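Long-range contacts in protein Ten1 (Schizosaccharomyces pombe, PDB 3K0X), which caps and maintains telomeres together with its partner Stn1, and is linked to binding of single-stranded telomeric DNA: residues A4-I9 with K20-G25; N10-C15 with G67-D72; D47-L52 with I74-L79. All blocks are in the same frame, centred on the assembly; numbering follows the deposited sequence.

Contact 1: residues A4-I9 with K20-G25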
# COMPACT_ATOMS: atom_id res chain seq x y z
N ALA A 4 -3.28 8.52 -8.63
CA ALA A 4 -3.67 7.88 -7.37
C ALA A 4 -3.65 8.85 -6.19
O ALA A 4 -2.75 9.69 -6.06
CB ALA A 4 -2.73 6.75 -7.07
N LYS A 5 -4.63 8.71 -5.31
CA LYS A 5 -4.68 9.54 -4.10
C LYS A 5 -3.68 8.92 -3.13
O LYS A 5 -3.77 7.72 -2.84
CB LYS A 5 -6.07 9.49 -3.48
CG LYS A 5 -6.15 10.23 -2.14
CD LYS A 5 -7.41 11.06 -2.03
CE LYS A 5 -7.58 11.71 -0.64
NZ LYS A 5 -6.48 12.63 -0.26
N LEU A 6 -2.73 9.73 -2.64
CA LEU A 6 -1.70 9.27 -1.70
C LEU A 6 -2.32 9.32 -0.32
O LEU A 6 -2.71 10.37 0.14
CB LEU A 6 -0.52 10.23 -1.80
CG LEU A 6 0.65 9.99 -0.86
CD1 LEU A 6 1.25 8.67 -1.17
CD2 LEU A 6 1.68 11.09 -1.03
N ILE A 7 -2.35 8.17 0.37
CA ILE A 7 -2.99 8.04 1.64
C ILE A 7 -2.30 7.02 2.51
O ILE A 7 -1.39 6.32 2.06
CB ILE A 7 -4.52 7.60 1.49
CG1 ILE A 7 -4.66 6.23 0.85
CG2 ILE A 7 -5.23 8.48 0.61
CD1 ILE A 7 -3.53 5.85 0.02
N PHE A 8 -2.75 6.94 3.76
CA PHE A 8 -2.22 5.91 4.66
C PHE A 8 -3.14 4.70 4.54
O PHE A 8 -4.35 4.80 4.15
CB PHE A 8 -2.26 6.41 6.12
CG PHE A 8 -1.39 7.63 6.34
CD1 PHE A 8 -0.02 7.57 6.08
CD2 PHE A 8 -1.96 8.83 6.79
CE1 PHE A 8 0.80 8.66 6.27
CE2 PHE A 8 -1.16 9.99 7.00
CZ PHE A 8 0.22 9.92 6.75
N ILE A 9 -2.59 3.53 4.86
CA ILE A 9 -3.47 2.35 4.83
C ILE A 9 -4.71 2.55 5.69
O ILE A 9 -5.79 2.08 5.37
CB ILE A 9 -2.68 1.10 5.31
CG1 ILE A 9 -1.69 0.72 4.20
CG2 ILE A 9 -3.64 -0.07 5.80
CD1 ILE A 9 -0.79 -0.52 4.65
N LYS A 20 -8.35 4.79 -7.32
CA LYS A 20 -6.92 4.48 -7.47
C LYS A 20 -6.17 5.12 -6.31
O LYS A 20 -6.34 6.32 -6.05
CB LYS A 20 -6.37 5.08 -8.74
CG LYS A 20 -5.02 4.57 -9.14
CD LYS A 20 -4.76 5.02 -10.56
CE LYS A 20 -3.34 5.31 -10.77
NZ LYS A 20 -3.12 5.37 -12.24
N LEU A 21 -5.31 4.34 -5.66
CA LEU A 21 -4.64 4.82 -4.45
C LEU A 21 -3.18 4.47 -4.43
O LEU A 21 -2.77 3.55 -5.09
CB LEU A 21 -5.29 4.12 -3.24
CG LEU A 21 -6.82 4.14 -3.12
CD1 LEU A 21 -7.26 3.11 -2.05
CD2 LEU A 21 -7.32 5.52 -2.76
N ARG A 22 -2.41 5.25 -3.67
CA ARG A 22 -0.99 4.96 -3.49
C ARG A 22 -0.76 5.00 -1.95
O ARG A 22 -1.22 5.93 -1.28
CB ARG A 22 -0.10 6.02 -4.16
CG ARG A 22 1.39 5.77 -3.93
CD ARG A 22 2.25 6.84 -4.63
NE ARG A 22 3.65 6.47 -4.79
CZ ARG A 22 4.63 6.73 -3.92
NH1 ARG A 22 4.38 7.37 -2.79
NH2 ARG A 22 5.87 6.37 -4.19
N PHE A 23 -0.15 3.95 -1.42
CA PHE A 23 0.11 3.89 0.01
C PHE A 23 1.33 3.02 0.31
O PHE A 23 1.80 2.22 -0.53
CB PHE A 23 -1.12 3.38 0.76
CG PHE A 23 -1.61 2.05 0.23
CD1 PHE A 23 -2.60 2.05 -0.74
CD2 PHE A 23 -1.08 0.83 0.71
CE1 PHE A 23 -3.08 0.81 -1.25
CE2 PHE A 23 -1.54 -0.42 0.22
CZ PHE A 23 -2.54 -0.43 -0.75
N LEU A 24 1.82 3.18 1.56
CA LEU A 24 2.98 2.47 2.02
C LEU A 24 2.56 1.40 3.06
O LEU A 24 1.68 1.65 3.89
CB LEU A 24 3.93 3.55 2.61
CG LEU A 24 5.17 3.04 3.38
CD1 LEU A 24 6.22 2.57 2.34
CD2 LEU A 24 5.77 4.17 4.27
N GLY A 25 3.19 0.22 3.04
CA GLY A 25 2.86 -0.78 4.02
C GLY A 25 4.00 -1.78 4.20
O GLY A 25 4.85 -1.94 3.33
O HOH W 1 0.85 5.43 3.14
O HOH W 2 0.32 3.58 5.24

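Contact 2: residues N10-C15 with G67-D72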
# COMPACT_ATOMS: atom_id res chain seq x y z
N ASN A 10 -4.60 3.28 6.80
CA ASN A 10 -5.78 3.47 7.63
C ASN A 10 -6.87 4.41 7.07
O ASN A 10 -7.94 4.58 7.72
CB ASN A 10 -5.41 3.87 9.05
CG ASN A 10 -4.84 5.28 9.17
OD1 ASN A 10 -4.92 6.11 8.28
ND2 ASN A 10 -4.30 5.55 10.35
N GLN A 11 -6.62 4.93 5.87
CA GLN A 11 -7.60 5.76 5.16
C GLN A 11 -8.23 5.02 3.97
O GLN A 11 -9.15 5.54 3.32
CB GLN A 11 -6.90 7.02 4.64
CG GLN A 11 -6.44 7.93 5.78
CD GLN A 11 -5.56 9.06 5.35
OE1 GLN A 11 -4.72 8.92 4.46
NE2 GLN A 11 -5.73 10.23 6.02
N ILE A 12 -7.70 3.85 3.63
CA ILE A 12 -8.22 3.09 2.47
C ILE A 12 -9.76 2.88 2.60
O ILE A 12 -10.50 3.05 1.60
CB ILE A 12 -7.54 1.64 2.37
CG1 ILE A 12 -6.03 1.68 1.98
CG2 ILE A 12 -8.20 0.83 1.25
CD1 ILE A 12 -5.57 2.94 1.53
N ASN A 13 -10.21 2.52 3.80
CA ASN A 13 -11.65 2.24 3.99
C ASN A 13 -12.54 3.48 3.81
O ASN A 13 -13.75 3.34 3.61
CB ASN A 13 -11.88 1.52 5.34
CG ASN A 13 -11.31 0.09 5.30
OD1 ASN A 13 -10.95 -0.37 4.23
ND2 ASN A 13 -11.19 -0.57 6.44
N ASP A 14 -11.93 4.66 3.80
CA ASP A 14 -12.67 5.94 3.60
C ASP A 14 -12.87 6.24 2.13
O ASP A 14 -13.68 7.11 1.74
CB ASP A 14 -11.89 7.13 4.15
CG ASP A 14 -11.71 7.08 5.66
OD1 ASP A 14 -12.52 6.44 6.33
OD2 ASP A 14 -10.70 7.67 6.15
N CYS A 15 -12.11 5.58 1.28
CA CYS A 15 -12.16 5.84 -0.15
C CYS A 15 -13.29 5.09 -0.84
O CYS A 15 -13.82 4.14 -0.31
CB CYS A 15 -10.82 5.46 -0.82
SG CYS A 15 -9.36 6.30 -0.07
N GLY A 67 -2.62 0.95 -6.40
CA GLY A 67 -3.62 -0.07 -6.72
C GLY A 67 -5.03 0.54 -6.66
O GLY A 67 -5.22 1.74 -6.51
N ARG A 68 -6.04 -0.32 -6.86
CA ARG A 68 -7.43 0.16 -6.83
C ARG A 68 -8.17 -0.46 -5.69
O ARG A 68 -8.09 -1.69 -5.49
CB ARG A 68 -8.14 -0.21 -8.14
CG ARG A 68 -7.84 0.75 -9.20
CD ARG A 68 -8.85 0.70 -10.34
NE ARG A 68 -8.77 1.96 -11.07
CZ ARG A 68 -7.71 2.37 -11.70
NH1 ARG A 68 -6.63 1.65 -11.73
NH2 ARG A 68 -7.71 3.53 -12.29
N LYS A 69 -8.97 0.34 -4.96
CA LYS A 69 -9.67 -0.25 -3.86
C LYS A 69 -10.77 -1.17 -4.42
O LYS A 69 -11.54 -0.75 -5.29
CB LYS A 69 -10.37 0.79 -3.03
CG LYS A 69 -11.21 0.19 -1.94
CD LYS A 69 -11.80 1.32 -1.04
CE LYS A 69 -12.51 0.62 0.09
NZ LYS A 69 -13.54 1.39 0.81
N ARG A 70 -10.84 -2.40 -3.93
CA ARG A 70 -11.89 -3.33 -4.38
C ARG A 70 -13.12 -3.22 -3.47
O ARG A 70 -14.27 -3.14 -3.94
CB ARG A 70 -11.38 -4.77 -4.32
CG ARG A 70 -12.14 -5.71 -5.20
CD ARG A 70 -11.05 -6.77 -5.66
NE ARG A 70 -11.26 -7.89 -4.87
CZ ARG A 70 -10.46 -8.91 -4.71
NH1 ARG A 70 -9.28 -9.00 -5.32
NH2 ARG A 70 -10.93 -9.87 -3.96
N GLN A 71 -12.87 -3.16 -2.18
CA GLN A 71 -13.89 -3.05 -1.14
C GLN A 71 -13.12 -2.78 0.16
O GLN A 71 -11.89 -2.79 0.14
CB GLN A 71 -14.71 -4.36 -1.05
CG GLN A 71 -13.90 -5.62 -0.81
CD GLN A 71 -14.76 -6.87 -0.92
OE1 GLN A 71 -15.00 -7.41 -2.03
NE2 GLN A 71 -15.27 -7.33 0.24
N ASP A 72 -13.77 -2.54 1.28
CA ASP A 72 -12.98 -2.34 2.49
C ASP A 72 -11.98 -3.48 2.70
O ASP A 72 -12.27 -4.65 2.49
CB ASP A 72 -13.85 -2.19 3.72
CG ASP A 72 -14.58 -0.82 3.78
OD1 ASP A 72 -14.53 -0.02 2.81
OD2 ASP A 72 -15.19 -0.59 4.83
O HOH W 3 -16.29 1.82 4.11

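Contact 3: residues D47-L52 with I74-L79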
# COMPACT_ATOMS: atom_id res chain seq x y z
N ASP A 47 -4.08 -7.78 -3.57
CA ASP A 47 -4.15 -8.88 -4.53
C ASP A 47 -3.15 -8.58 -5.64
O ASP A 47 -3.35 -7.66 -6.43
CB ASP A 47 -5.64 -8.94 -5.05
CG ASP A 47 -5.89 -10.12 -5.98
OD1 ASP A 47 -4.96 -10.46 -6.70
OD2 ASP A 47 -7.00 -10.69 -5.97
N VAL A 48 -2.04 -9.34 -5.67
CA VAL A 48 -0.99 -9.19 -6.68
C VAL A 48 -1.38 -10.25 -7.72
O VAL A 48 -0.86 -11.36 -7.76
CB VAL A 48 0.37 -9.47 -6.07
CG1 VAL A 48 1.44 -9.21 -7.16
CG2 VAL A 48 0.60 -8.50 -4.86
N THR A 49 -2.34 -9.84 -8.53
CA THR A 49 -2.97 -10.77 -9.44
C THR A 49 -2.09 -11.39 -10.49
O THR A 49 -2.40 -12.50 -11.00
CB THR A 49 -4.19 -10.08 -10.06
OG1 THR A 49 -4.86 -9.27 -9.05
CG2 THR A 49 -5.14 -11.14 -10.61
N VAL A 50 -1.02 -10.69 -10.85
CA VAL A 50 -0.12 -11.22 -11.87
C VAL A 50 1.26 -11.04 -11.28
O VAL A 50 1.53 -9.99 -10.72
CB VAL A 50 -0.14 -10.41 -13.21
CG1 VAL A 50 0.68 -11.16 -14.25
CG2 VAL A 50 -1.58 -10.13 -13.70
N VAL A 51 2.10 -12.05 -11.38
CA VAL A 51 3.49 -11.93 -10.93
C VAL A 51 4.27 -11.35 -12.09
O VAL A 51 4.45 -12.05 -13.11
CB VAL A 51 4.07 -13.28 -10.64
CG1 VAL A 51 5.58 -13.16 -10.44
CG2 VAL A 51 3.39 -13.86 -9.40
N LEU A 52 4.75 -10.11 -11.97
CA LEU A 52 5.49 -9.47 -13.06
C LEU A 52 6.98 -9.32 -12.78
O LEU A 52 7.41 -9.36 -11.63
CB LEU A 52 4.90 -8.09 -13.36
CG LEU A 52 3.50 -8.19 -13.96
CD1 LEU A 52 2.86 -6.78 -14.04
CD2 LEU A 52 3.60 -8.91 -15.32
N ILE A 74 -9.46 -4.44 0.97
CA ILE A 74 -8.90 -5.15 -0.18
C ILE A 74 -8.57 -4.24 -1.36
O ILE A 74 -9.44 -3.49 -1.86
CB ILE A 74 -9.86 -6.23 -0.73
CG1 ILE A 74 -10.19 -7.30 0.34
CG2 ILE A 74 -9.18 -6.95 -1.85
CD1 ILE A 74 -11.18 -8.37 -0.18
N VAL A 75 -7.32 -4.34 -1.82
CA VAL A 75 -6.82 -3.51 -2.89
C VAL A 75 -6.26 -4.42 -3.98
O VAL A 75 -5.46 -5.32 -3.70
CB VAL A 75 -5.66 -2.60 -2.38
CG1 VAL A 75 -4.86 -1.96 -3.51
CG2 VAL A 75 -6.33 -1.46 -1.50
N ASP A 76 -6.69 -4.14 -5.20
CA ASP A 76 -6.12 -4.82 -6.38
C ASP A 76 -4.88 -4.05 -6.80
O ASP A 76 -4.92 -2.84 -7.13
CB ASP A 76 -7.20 -4.85 -7.47
CG ASP A 76 -8.21 -5.90 -7.20
OD1 ASP A 76 -7.85 -7.05 -7.03
OD2 ASP A 76 -9.43 -5.65 -7.17
N VAL A 77 -3.74 -4.71 -6.76
CA VAL A 77 -2.46 -4.01 -7.04
C VAL A 77 -2.22 -3.71 -8.53
O VAL A 77 -2.50 -4.56 -9.37
CB VAL A 77 -1.25 -4.88 -6.53
CG1 VAL A 77 0.08 -4.23 -6.84
CG2 VAL A 77 -1.39 -5.15 -5.02
N LEU A 78 -1.67 -2.54 -8.81
CA LEU A 78 -1.31 -2.12 -10.17
C LEU A 78 0.22 -2.09 -10.29
O LEU A 78 0.73 -2.53 -11.29
CB LEU A 78 -1.93 -0.75 -10.51
CG LEU A 78 -3.43 -0.77 -10.54
CD1 LEU A 78 -3.93 0.69 -10.45
CD2 LEU A 78 -3.89 -1.52 -11.82
N LEU A 79 0.94 -1.65 -9.25
CA LEU A 79 2.39 -1.53 -9.27
C LEU A 79 2.93 -1.55 -7.83
O LEU A 79 2.27 -1.11 -6.87
CB LEU A 79 2.83 -0.25 -9.97
CG LEU A 79 4.34 0.01 -10.11
CD1 LEU A 79 5.02 -1.20 -10.79
CD2 LEU A 79 4.60 1.33 -10.93
O HOH W 4 -7.99 -8.78 -9.12

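Contact 1: residues A4-I9 with K20-G25
The short strand Lys5-Leu6 pairs in parallel with the start of strand 20-31, at one margin of the OB-fold barrel of Ten1. Three backbone bonds form the ladder. Lys5 N donates a hydrogen bond to Lys20 O at 3.0 Å, and Lys5 O accepts one from Arg22 N at 2.9 Å. Ile7 N then bonds to Arg22 O, whose position is less certain. Beyond Ile7 the chains part and two waters take over. One is held between Ile7 O and Leu24 N, the other between Ile9 N and Leu24 O. Toward the outside, Leu6 and Arg22 run side by side and point the same way. Leu6 CD1 sits in plane at the edge of the Arg22 guanidinium, 3.8 Å from NH1. Arg22 reaches there because its chain is extended from CG to NE. On the inner side lies the ring of Phe23. Its CG stands between the backbone N and the carbonyl carbon (chi1 55°), which turns the ring to where Ile9 meets it. Ile9 crosses the ring obliquely and sets CG1 3.5 Å from Phe23 CD2. Ile9 CD1 packs on Gly25 CA at 3.7 Å. With an alanine at Phe23, Ile9 CG1 would probably lose its ring partner and a gap would open inside the barrel. Val44 and Cys46 of strand 42-47 also touch the Phe23 side chain. Strand 62-71 pairs with strand 20-31 through Gly67, Ile65 and Leu63, while helix 88-100 meets Phe8 and Leu24.

Contact 2: residues N10-C15 with G67-D72
Residues 12-14 turn with helix-like backbone angles but make no regular helix, and this short turn, with Asp14 N bonded to Gln11 O and Cys15 N to Ile12 O, faces the end of strand 62-71. It belongs to the loop between strand 5-6 and strand 20-31 of this OB-fold protein. Arg70 and Gln71 both lie opposite Ile74, a classic beta bulge just before Asp72. Lys69 points toward the turn and makes the largest single share of the contact. Its CG is anti to the backbone N (chi1 175°) and the chain is extended beyond it. The carbonyl oxygen of Ile12 points at the methylenes, with Lys69 CD 3.4 Å from Ile12 O. At the tip, Lys69 NZ bonds to Cys15 O at 3.0 Å and weakly to Asn13 O at 3.4 Å. Lys69 NZ also makes a salt bridge to Asp72 OD1 at 2.6 Å, met nearly along the C-O axis. The lysine charge is probably balanced mainly by Asp72. Asp72 in turn stacks on Asn13, the amide and carboxylate planes 16° apart. Asn13 OD1 accepts a hydrogen bond from Gly73 N, in the turn to the next strand, and lies 3.3 Å from Asp72 CA.

Contact 3: residues D47-L52 with I74-L79
Asp47 ends strand 42-47 and pairs in parallel with Asp76 of strand 74-82, a join that helps close the OB-fold barrel. Two backbone bonds hold it. Asp47 N donates to Val75 O at 2.8 Å, nearly straight (169° at the hydrogen). Asp47 O accepts from Val77 N at 3.0 Å. The side chains of Asp47 and Asp76 lie side by side and point the same way. Asp47 CB is 3.5 Å from Asp76 OD1, and the two carboxylate planes are 52° apart. Asp47 has CG anti to its backbone N (chi1 -175°), which keeps its carboxylate alongside that of Asp76.

Val48 is the centre of an inverse gamma turn, and here the chain leaves its partner strand. Its side chain still touches across the contact: Val48 CG2 meets Val77 CG2 at 3.9 Å, the two valines pointing the same way. Val48 also packs on Tyr30, and Val77 on Cys46.

Thr49 turns its hydroxyl back to Asp47. Thr49 OG1 donates to Asp47 OD1 at 2.6 Å, from above the carboxylate plane. A water gives hydrogen bonds to both Thr49 OG1 and Asp76 OD1, so it links the loop to the strand.

Asp47 OD2 and Asp76 OD1 are 3.9 Å apart, and two negative groups this close would be expected to repel. Arg70 NH1 forms a salt bridge to both of these oxygens. Arg70 probably offsets the repulsion. The Thr49 hydroxyl and the water give further hydrogen bonds to the acids.

How the contacts relate
All three contacts reach the same curled sheet, that of the OB-fold barrel. Contact 1 lies nearest the centre of the chain and buries the most surface; its inner side is apolar. Contacts 2 and 3 lie farther out and are more polar. Contacts 1 and 3 both add parallel backbone pairing, whereas contact 2 relies on a lysine side chain reaching loop carbonyls. Contacts 1 and 2 meet where Ile7 packs on Ile12 and Leu21 on Cys15, and strands 20-31 and 62-71 are neighbours there. Strands 62-71 and 74-82 join contacts 2 and 3. Inside the barrel, the Phe23 ring of contact 1 touches Val75 of contact 3.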